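Probable ribonuclease HepT (Haemophilus influenzae, PDB 1JOG) is probably the RNase toxin of a type VII toxin-antitoxin system, neutralised by its cognate antitoxin MntA, and forms a homodimer. Local coordinates at residues A13-L18 and E131-L136; V53-L58 and D104-T109; D82-A87 and S97-Y102. One frame throughout, in Å; residues are numbered along the deposited sequence.

How the contacts relate
All three contacts join helices of one all-helical subunit, and helix 36-68 ties them together: it supplies half of contact 2 and packs against elements of the other two. Contact 1 pairs segments 113 residues apart on the first and last helices and is partly buried, with one phenylalanine laid against serines and a leucine. Contact 2, also partly buried, is the polar one, an arginine that rests on a tyrosine and is salt-bridged to a glutamate at the probable active site. Contact 3 is buried and wholly apolar; it shares helix 96-106 with contact 2 but lies about 12 Å from the centre of the chain, whereas the others lie 6 to 7 Å from it.

Contact 1: residues A13-L18 and E131-L136; sequences AAFYSL and ESSFLL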
loop_
_atom_site.group_PDB
_atom_site.type_symbol
_atom_site.label_atom_id
_atom_site.label_comp_id
_atom_site.label_asym_id
_atom_site.label_seq_id
_atom_site.Cartn_x
_atom_site.Cartn_y
_atom_site.Cartn_z
ATOM N N ALA A 13 9.201 10.276 -11.390
ATOM C CA ALA A 13 9.795 8.981 -11.363
ATOM C C ALA A 13 8.840 7.858 -10.855
ATOM O O ALA A 13 9.001 6.711 -11.249
ATOM C CB ALA A 13 11.146 9.044 -10.578
ATOM N N ALA A 14 7.845 8.204 -10.032
ATOM C CA ALA A 14 6.924 7.211 -9.501
ATOM C C ALA A 14 6.034 6.793 -10.675
ATOM O O ALA A 14 5.813 5.605 -10.901
ATOM C CB ALA A 14 6.092 7.788 -8.346
ATOM N N PHE A 15 5.555 7.794 -11.405
ATOM C CA PHE A 15 4.764 7.648 -12.623
ATOM C C PHE A 15 5.413 6.749 -13.651
ATOM O O PHE A 15 4.832 5.788 -14.134
ATOM C CB PHE A 15 4.590 8.983 -13.308
ATOM C CG PHE A 15 3.891 8.886 -14.637
ATOM C CD1 PHE A 15 4.601 8.898 -15.806
ATOM C CD2 PHE A 15 2.525 8.710 -14.705
ATOM C CE1 PHE A 15 3.952 8.716 -17.096
ATOM C CE2 PHE A 15 1.882 8.531 -15.963
ATOM C CZ PHE A 15 2.610 8.536 -17.155
ATOM N N TYR A 16 6.634 7.085 -13.986
ATOM C CA TYR A 16 7.396 6.334 -14.950
ATOM C C TYR A 16 7.672 4.913 -14.449
ATOM O O TYR A 16 7.596 3.938 -15.227
ATOM C CB TYR A 16 8.671 7.087 -15.197
ATOM C CG TYR A 16 9.658 6.390 -16.000
ATOM C CD1 TYR A 16 10.740 5.751 -15.392
ATOM C CD2 TYR A 16 9.583 6.410 -17.374
ATOM C CE1 TYR A 16 11.730 5.153 -16.143
ATOM C CE2 TYR A 16 10.576 5.808 -18.144
ATOM C CZ TYR A 16 11.643 5.184 -17.519
ATOM O OH TYR A 16 12.615 4.574 -18.280
ATOM N N SER A 17 7.995 4.792 -13.158
ATOM C CA SER A 17 8.195 3.459 -12.592
ATOM C C SER A 17 6.832 2.693 -12.678
ATOM O O SER A 17 6.797 1.495 -12.919
ATOM C CB SER A 17 8.627 3.529 -11.141
ATOM O OG SER A 17 8.766 2.225 -10.580
ATOM N N LEU A 18 5.705 3.364 -12.477
ATOM C CA LEU A 18 4.450 2.595 -12.579
ATOM C C LEU A 18 4.334 2.106 -13.993
ATOM O O LEU A 18 4.137 0.920 -14.237
ATOM C CB LEU A 18 3.207 3.459 -12.328
ATOM C CG LEU A 18 1.933 2.952 -11.644
ATOM C CD1 LEU A 18 0.877 3.871 -12.054
ATOM C CD2 LEU A 18 1.533 1.540 -11.950
ATOM N N GLU A 131 -4.795 9.871 -17.457
ATOM C CA GLU A 131 -5.117 11.058 -16.632
ATOM C C GLU A 131 -3.987 11.615 -15.819
ATOM O O GLU A 131 -3.761 12.825 -15.765
ATOM C CB GLU A 131 -6.281 10.763 -15.646
ATOM C CG GLU A 131 -7.643 10.558 -16.297
ATOM C CD GLU A 131 -7.994 11.659 -17.296
ATOM O OE1 GLU A 131 -8.200 11.362 -18.500
ATOM O OE2 GLU A 131 -8.035 12.818 -16.876
ATOM N N SER A 132 -3.313 10.709 -15.129
ATOM C CA SER A 132 -2.204 11.057 -14.258
ATOM C C SER A 132 -1.128 11.684 -15.128
ATOM O O SER A 132 -0.490 12.642 -14.734
ATOM C CB SER A 132 -1.699 9.806 -13.485
ATOM O OG SER A 132 -1.100 8.820 -14.308
ATOM N N SER A 133 -0.889 11.111 -16.303
ATOM C CA SER A 133 0.078 11.717 -17.215
ATOM C C SER A 133 -0.413 13.085 -17.705
ATOM O O SER A 133 0.396 13.912 -18.042
ATOM C CB SER A 133 0.231 10.890 -18.445
ATOM O OG SER A 133 1.168 11.419 -19.355
ATOM N N PHE A 134 -1.717 13.345 -17.792
ATOM C CA PHE A 134 -2.044 14.677 -18.281
ATOM C C PHE A 134 -1.673 15.658 -17.208
ATOM O O PHE A 134 -1.088 16.658 -17.498
ATOM C CB PHE A 134 -3.524 14.857 -18.630
ATOM C CG PHE A 134 -3.863 14.587 -20.098
ATOM C CD1 PHE A 134 -4.159 13.276 -20.545
ATOM C CD2 PHE A 134 -4.007 15.658 -21.013
ATOM C CE1 PHE A 134 -4.609 13.033 -21.864
ATOM C CE2 PHE A 134 -4.455 15.409 -22.345
ATOM C CZ PHE A 134 -4.757 14.094 -22.759
ATOM N N LEU A 135 -2.027 15.351 -15.969
ATOM C CA LEU A 135 -1.731 16.206 -14.843
ATOM C C LEU A 135 -0.266 16.562 -14.819
ATOM O O LEU A 135 0.112 17.716 -14.690
ATOM C CB LEU A 135 -2.057 15.474 -13.548
ATOM C CG LEU A 135 -1.368 16.035 -12.313
ATOM C CD1 LEU A 135 -2.096 17.448 -11.992
ATOM C CD2 LEU A 135 -1.582 15.159 -11.121
ATOM N N LEU A 136 0.570 15.548 -14.913
ATOM C CA LEU A 136 2.004 15.756 -14.888
ATOM C C LEU A 136 2.404 16.681 -16.022
ATOM O O LEU A 136 3.393 17.370 -15.907
ATOM C CB LEU A 136 2.691 14.430 -15.049
ATOM C CG LEU A 136 4.019 14.072 -14.441
ATOM C CD1 LEU A 136 4.214 12.588 -14.761
ATOM C CD2 LEU A 136 5.149 14.906 -15.004
#
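S132 is the first residue of 131-136 to meet F15, the side chain through which helix 8-26 makes this contact. Its OG lies at the edge of the phenyl ring, in the ring plane, 3.4 Å from F15 CE2. This hydroxyl is buried but does not lack a partner: it is hydrogen-bonded to F128 O of its own helix, and it meets the ring by van der Waals contact. S133 follows with its CB 3.6 Å from F15 CZ, an oblique approach at the far end of the ring; its OG is engaged weakly by E137. One turn beyond S132, L136 reaches the base of the same ring. The CD1 methyl of L136 sits 3.7 Å from F15 CG and 4.2 Å from the ring centroid, 29° off the normal, which makes an off-centre CH-pi contact. F15 can span these three residues because its CG stands anti to the backbone N (chi1 175°), carrying the ring out between the helices. This is antiparallel packing of the first and last helices of the all-helical fold: the segment axes run at 151° and come no closer than 11.1 Å, a separation bridged by the phenyl group. F15 also touches L129 on helix 125-140. Helix 36-68 packs against both helices, A14 meeting V53 and L56, and L135 meeting S57 and M61, while L135 and E131 reach helix 96-106 through W99, K98 and Y102.

Contact 2: residues V53-L58 and D104-T109; sequences VYELSL and DMRNIT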
loop_
_atom_site.group_PDB
_atom_site.type_symbol
_atom_site.label_atom_id
_atom_site.label_comp_id
_atom_site.label_asym_id
_atom_site.label_seq_id
_atom_site.Cartn_x
_atom_site.Cartn_y
_atom_site.Cartn_z
ATOM N N VAL A 53 1.552 7.195 -7.107
ATOM C CA VAL A 53 1.261 8.321 -8.039
ATOM C C VAL A 53 -0.007 9.135 -7.685
ATOM O O VAL A 53 -0.026 10.346 -7.714
ATOM C CB VAL A 53 1.188 7.788 -9.452
ATOM C CG1 VAL A 53 0.905 8.910 -10.461
ATOM C CG2 VAL A 53 2.482 7.097 -9.731
ATOM N N TYR A 54 -1.048 8.433 -7.298
ATOM C CA TYR A 54 -2.277 9.045 -6.866
ATOM C C TYR A 54 -2.009 10.063 -5.727
ATOM O O TYR A 54 -2.377 11.266 -5.815
ATOM C CB TYR A 54 -3.214 7.948 -6.350
ATOM C CG TYR A 54 -4.335 8.535 -5.595
ATOM C CD1 TYR A 54 -5.290 9.282 -6.261
ATOM C CD2 TYR A 54 -4.402 8.478 -4.219
ATOM C CE1 TYR A 54 -6.289 9.964 -5.605
ATOM C CE2 TYR A 54 -5.404 9.208 -3.542
ATOM C CZ TYR A 54 -6.351 9.949 -4.291
ATOM O OH TYR A 54 -7.440 10.606 -3.740
ATOM N N GLU A 55 -1.465 9.546 -4.629
ATOM C CA GLU A 55 -1.092 10.374 -3.488
ATOM C C GLU A 55 -0.188 11.578 -3.884
ATOM O O GLU A 55 -0.549 12.709 -3.639
ATOM C CB GLU A 55 -0.353 9.569 -2.453
ATOM C CG GLU A 55 -0.943 9.661 -1.073
ATOM C CD GLU A 55 -1.884 8.504 -0.844
ATOM O OE1 GLU A 55 -3.058 8.627 -1.242
ATOM O OE2 GLU A 55 -1.439 7.459 -0.299
ATOM N N LEU A 56 0.904 11.295 -4.577
ATOM C CA LEU A 56 1.856 12.313 -5.013
ATOM C C LEU A 56 1.166 13.276 -5.953
ATOM O O LEU A 56 1.324 14.524 -5.842
ATOM C CB LEU A 56 3.074 11.669 -5.684
ATOM C CG LEU A 56 4.399 11.087 -5.089
ATOM C CD1 LEU A 56 4.400 11.070 -3.613
ATOM C CD2 LEU A 56 4.670 9.645 -5.582
ATOM N N SER A 57 0.364 12.727 -6.866
ATOM C CA SER A 57 -0.352 13.627 -7.807
ATOM C C SER A 57 -1.187 14.585 -6.983
ATOM O O SER A 57 -1.267 15.762 -7.319
ATOM C CB SER A 57 -1.305 12.878 -8.794
ATOM O OG SER A 57 -0.564 12.053 -9.703
ATOM N N LEU A 58 -1.832 14.101 -5.910
ATOM C CA LEU A 58 -2.629 15.029 -5.144
ATOM C C LEU A 58 -1.769 15.946 -4.288
ATOM O O LEU A 58 -2.154 17.089 -4.010
ATOM C CB LEU A 58 -3.703 14.318 -4.323
ATOM C CG LEU A 58 -4.933 14.409 -5.224
ATOM C CD1 LEU A 58 -5.429 13.042 -5.684
ATOM C CD2 LEU A 58 -5.980 15.228 -4.534
ATOM N N ASP A 104 -11.912 6.572 -4.720
ATOM C CA ASP A 104 -12.723 5.392 -4.356
ATOM C C ASP A 104 -11.829 4.135 -4.642
ATOM O O ASP A 104 -11.655 3.264 -3.802
ATOM C CB ASP A 104 -14.046 5.328 -5.130
ATOM C CG ASP A 104 -14.988 6.585 -4.922
ATOM O OD1 ASP A 104 -15.092 7.236 -3.819
ATOM O OD2 ASP A 104 -15.678 6.899 -5.928
HETATM N N MSE A 105 -11.165 4.127 -5.767
HETATM C CA MSE A 105 -10.230 3.063 -6.091
HETATM C C MSE A 105 -9.168 3.044 -4.949
HETATM O O MSE A 105 -8.950 1.996 -4.263
HETATM C CB MSE A 105 -9.587 3.389 -7.431
HETATM C CG MSE A 105 -9.022 2.257 -8.233
HETATM SE SE MSE A 105 -8.517 2.951 -9.963
HETATM C CE MSE A 105 -6.647 2.379 -10.127
ATOM N N ARG A 106 -8.534 4.196 -4.702
ATOM C CA ARG A 106 -7.534 4.164 -3.649
ATOM C C ARG A 106 -7.999 3.634 -2.308
ATOM O O ARG A 106 -7.243 2.862 -1.695
ATOM C CB ARG A 106 -6.795 5.461 -3.393
ATOM C CG ARG A 106 -5.686 5.052 -2.413
ATOM C CD ARG A 106 -4.724 6.062 -2.081
ATOM N NE ARG A 106 -3.688 5.546 -1.191
ATOM C CZ ARG A 106 -3.900 4.582 -0.303
ATOM N NH1 ARG A 106 -5.091 3.985 -0.176
ATOM N NH2 ARG A 106 -2.933 4.273 0.522
ATOM N N ASN A 107 -9.202 4.021 -1.880
ATOM C CA ASN A 107 -9.809 3.577 -0.604
ATOM C C ASN A 107 -10.239 2.118 -0.584
ATOM O O ASN A 107 -10.798 1.721 0.409
ATOM C CB ASN A 107 -11.057 4.358 -0.252
ATOM C CG ASN A 107 -10.788 5.906 -0.049
ATOM O OD1 ASN A 107 -9.750 6.303 0.484
ATOM N ND2 ASN A 107 -11.753 6.755 -0.451
ATOM N N ILE A 108 -10.059 1.337 -1.668
ATOM C CA ILE A 108 -10.392 -0.090 -1.580
ATOM C C ILE A 108 -9.138 -0.937 -1.819
ATOM O O ILE A 108 -9.188 -2.166 -1.768
ATOM C CB ILE A 108 -11.499 -0.514 -2.619
ATOM C CG1 ILE A 108 -11.071 -0.190 -4.057
ATOM C CG2 ILE A 108 -12.752 0.147 -2.210
ATOM C CD1 ILE A 108 -12.129 -0.333 -5.067
ATOM N N THR A 109 -8.011 -0.287 -2.124
ATOM C CA THR A 109 -6.804 -1.068 -2.343
ATOM C C THR A 109 -6.422 -1.846 -1.084
ATOM O O THR A 109 -5.679 -2.817 -1.203
ATOM C CB THR A 109 -5.624 -0.223 -2.789
ATOM O OG1 THR A 109 -5.268 0.659 -1.740
ATOM C CG2 THR A 109 -5.980 0.547 -4.041
#
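R106 lays its CD methylene over the CD2-CE2 side of Y54, obliquely to the ring, with CD 3.2 Å from Y54 CD2 and 3.5 Å from Y54 CE2. R106 CB adds a looser contact with the same two carbons. The tyrosine ring and the guanidinium planes are 66° apart, so the two groups are not stacked. From the helix 96-106 side, R106 stretches out almost straight, its chain extended as far as NE, which delivers the polar head to E55. There NE donates to E55 OE2 over 3.1 Å, forming a salt bridge. The bond is bent, with an N-H...O angle of 142°, and OE2 receives it on its syn side, slightly out of the carboxylate plane. R106 is the first residue of the RX(4)HXY motif of HepT toxins and, by similarity, an active-site residue; the side chain of H111, its probable catalytic companion, is about 10 Å away. The motif starts in helix 96-106, and a type I turn from R106 to T109 follows. E55 meets the arginine by a bend at chi2 that brings its carboxylate across the guanidinium edge, the two planes 24° apart. E51, one turn earlier on helix 36-68, forms a long, weak ion pair with NH2 of R106 and a hydrogen bond with the hydroxyl of T109.

Contact 3: residues D82-A87 and S97-Y102; sequences DILREA and SKWVAY
L84 of helix 80-89 carries most of this contact, its branched end set between W99 and V100 of helix 96-106, the next helix in the chain after a short loop. Its CD1 methyl meets both partners, lying 3.7 Å from V100 CG2 and 3.8 Å from W99 CB. The second methyl, CD2, is likewise 3.8 Å from W99 CB, so the leucine fork straddles the beta carbon of the tryptophan. A chi1 of -61° with a nearly extended chi2 swings that fork toward helix 96-106.

W99 offers only its beta carbon at close range here. Although CB faces L84, the indole leads away from this helix, with Y102 CD1 3.6 Å above one face of the W99 ring, toward its rim. The ring instead packs on helix 36-68 and helix 125-140, touching S57, L58 and L135. V100 completes the contact by turning CG2 to L84 CD1; the two side chains cross at a slant. Backbones come nearest at L84 and W99, whose CA atoms are 7.6 Å apart, and L84 also leans on M96, so the first turns of helix 96-106 are held against helix 80-89. No hydrogen bond or salt bridge crosses between the segments: the salt bridge of R85 NH1 with D82 OD1 stays within helix 80-89. Cohesion between 82-87 and 97-102 therefore rests on van der Waals fit and on the burial of apolar carbon.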
loop_
_atom_site.group_PDB
_atom_site.type_symbol
_atom_site.label_atom_id
_atom_site.label_comp_id
_atom_site.label_asym_id
_atom_site.label_seq_id
_atom_site.Cartn_x
_atom_site.Cartn_y
_atom_site.Cartn_z
ATOM N N ASP A 82 -11.870 20.227 -2.743
ATOM C CA ASP A 82 -11.534 21.624 -2.923
ATOM C C ASP A 82 -10.291 21.607 -3.771
ATOM O O ASP A 82 -10.173 22.349 -4.746
ATOM C CB ASP A 82 -11.243 22.278 -1.572
ATOM C CG ASP A 82 -12.492 22.466 -0.750
ATOM O OD1 ASP A 82 -13.539 22.732 -1.413
ATOM O OD2 ASP A 82 -12.423 22.359 0.516
ATOM N N ILE A 83 -9.352 20.745 -3.404
ATOM C CA ILE A 83 -8.087 20.583 -4.132
ATOM C C ILE A 83 -8.434 20.257 -5.619
ATOM O O ILE A 83 -7.844 20.840 -6.556
ATOM C CB ILE A 83 -7.254 19.385 -3.495
ATOM C CG1 ILE A 83 -6.840 19.695 -2.046
ATOM C CG2 ILE A 83 -6.037 19.080 -4.311
ATOM C CD1 ILE A 83 -5.827 20.788 -1.941
ATOM N N LEU A 84 -9.380 19.325 -5.835
ATOM C CA LEU A 84 -9.752 18.964 -7.215
ATOM C C LEU A 84 -10.406 20.139 -7.872
ATOM O O LEU A 84 -10.072 20.439 -8.986
ATOM C CB LEU A 84 -10.692 17.776 -7.275
ATOM C CG LEU A 84 -10.172 16.461 -6.704
ATOM C CD1 LEU A 84 -11.213 15.280 -6.992
ATOM C CD2 LEU A 84 -8.815 16.221 -7.272
ATOM N N ARG A 85 -11.359 20.789 -7.216
ATOM C CA ARG A 85 -11.935 21.991 -7.830
ATOM C C ARG A 85 -10.890 23.045 -8.207
ATOM O O ARG A 85 -10.914 23.550 -9.345
ATOM C CB ARG A 85 -12.957 22.622 -6.917
ATOM C CG ARG A 85 -14.258 21.841 -6.953
ATOM C CD ARG A 85 -15.171 22.292 -5.863
ATOM N NE ARG A 85 -16.084 21.237 -5.450
ATOM C CZ ARG A 85 -16.370 20.986 -4.184
ATOM N NH1 ARG A 85 -15.811 21.711 -3.218
ATOM N NH2 ARG A 85 -17.209 20.009 -3.885
ATOM N N GLU A 86 -9.970 23.382 -7.283
ATOM C CA GLU A 86 -8.928 24.387 -7.589
ATOM C C GLU A 86 -8.061 23.947 -8.758
ATOM O O GLU A 86 -7.843 24.688 -9.700
ATOM C CB GLU A 86 -8.079 24.646 -6.366
ATOM C CG GLU A 86 -8.479 25.893 -5.585
ATOM C CD GLU A 86 -9.951 25.971 -5.187
ATOM O OE1 GLU A 86 -10.425 27.107 -4.967
ATOM O OE2 GLU A 86 -10.634 24.931 -5.075
ATOM N N ALA A 87 -7.628 22.699 -8.723
ATOM C CA ALA A 87 -6.833 22.125 -9.786
ATOM C C ALA A 87 -7.500 22.298 -11.153
ATOM O O ALA A 87 -6.784 22.505 -12.132
ATOM C CB ALA A 87 -6.564 20.601 -9.496
ATOM N N SER A 97 -14.379 13.980 -12.109
ATOM C CA SER A 97 -15.193 12.797 -11.753
ATOM C C SER A 97 -14.221 11.627 -11.738
ATOM O O SER A 97 -14.283 10.728 -10.893
ATOM C CB SER A 97 -16.271 12.566 -12.793
ATOM O OG SER A 97 -15.686 12.501 -14.064
ATOM N N LYS A 98 -13.246 11.701 -12.616
ATOM C CA LYS A 98 -12.194 10.673 -12.642
ATOM C C LYS A 98 -11.279 10.619 -11.380
ATOM O O LYS A 98 -10.955 9.526 -10.865
ATOM C CB LYS A 98 -11.303 10.896 -13.844
ATOM C CG LYS A 98 -11.897 10.493 -15.110
ATOM C CD LYS A 98 -10.951 10.788 -16.225
ATOM C CE LYS A 98 -11.711 10.772 -17.525
ATOM N NZ LYS A 98 -12.469 12.047 -17.683
ATOM N N TRP A 99 -10.830 11.780 -10.900
ATOM C CA TRP A 99 -9.978 11.769 -9.700
ATOM C C TRP A 99 -10.824 11.355 -8.528
ATOM O O TRP A 99 -10.339 10.686 -7.617
ATOM C CB TRP A 99 -9.322 13.126 -9.481
ATOM C CG TRP A 99 -8.280 13.328 -10.530
ATOM C CD1 TRP A 99 -8.425 13.962 -11.787
ATOM C CD2 TRP A 99 -6.960 12.835 -10.492
ATOM N NE1 TRP A 99 -7.255 13.866 -12.483
ATOM C CE2 TRP A 99 -6.336 13.193 -11.712
ATOM C CE3 TRP A 99 -6.231 12.121 -9.549
ATOM C CZ2 TRP A 99 -5.029 12.847 -12.003
ATOM C CZ3 TRP A 99 -4.934 11.763 -9.874
ATOM C CH2 TRP A 99 -4.346 12.121 -11.062
ATOM N N VAL A 100 -12.120 11.679 -8.583
ATOM C CA VAL A 100 -12.992 11.272 -7.507
ATOM C C VAL A 100 -13.047 9.741 -7.507
ATOM O O VAL A 100 -13.033 9.084 -6.465
ATOM C CB VAL A 100 -14.388 11.865 -7.683
ATOM C CG1 VAL A 100 -15.341 11.179 -6.743
ATOM C CG2 VAL A 100 -14.380 13.340 -7.361
ATOM N N ALA A 101 -13.078 9.170 -8.698
ATOM C CA ALA A 101 -13.119 7.725 -8.823
ATOM C C ALA A 101 -11.741 7.151 -8.432
ATOM O O ALA A 101 -11.674 6.080 -7.826
ATOM C CB ALA A 101 -13.521 7.325 -10.307
ATOM N N TYR A 102 -10.640 7.826 -8.774
ATOM C CA TYR A 102 -9.300 7.309 -8.365
ATOM C C TYR A 102 -9.166 7.208 -6.808
ATOM O O TYR A 102 -8.533 6.321 -6.266
ATOM C CB TYR A 102 -8.225 8.196 -8.964
ATOM C CG TYR A 102 -8.197 8.171 -10.483
ATOM C CD1 TYR A 102 -7.696 9.253 -11.222
ATOM C CD2 TYR A 102 -8.680 7.058 -11.179
ATOM C CE1 TYR A 102 -7.692 9.220 -12.589
ATOM C CE2 TYR A 102 -8.685 7.009 -12.526
ATOM C CZ TYR A 102 -8.203 8.093 -13.246
ATOM O OH TYR A 102 -8.336 8.091 -14.641
#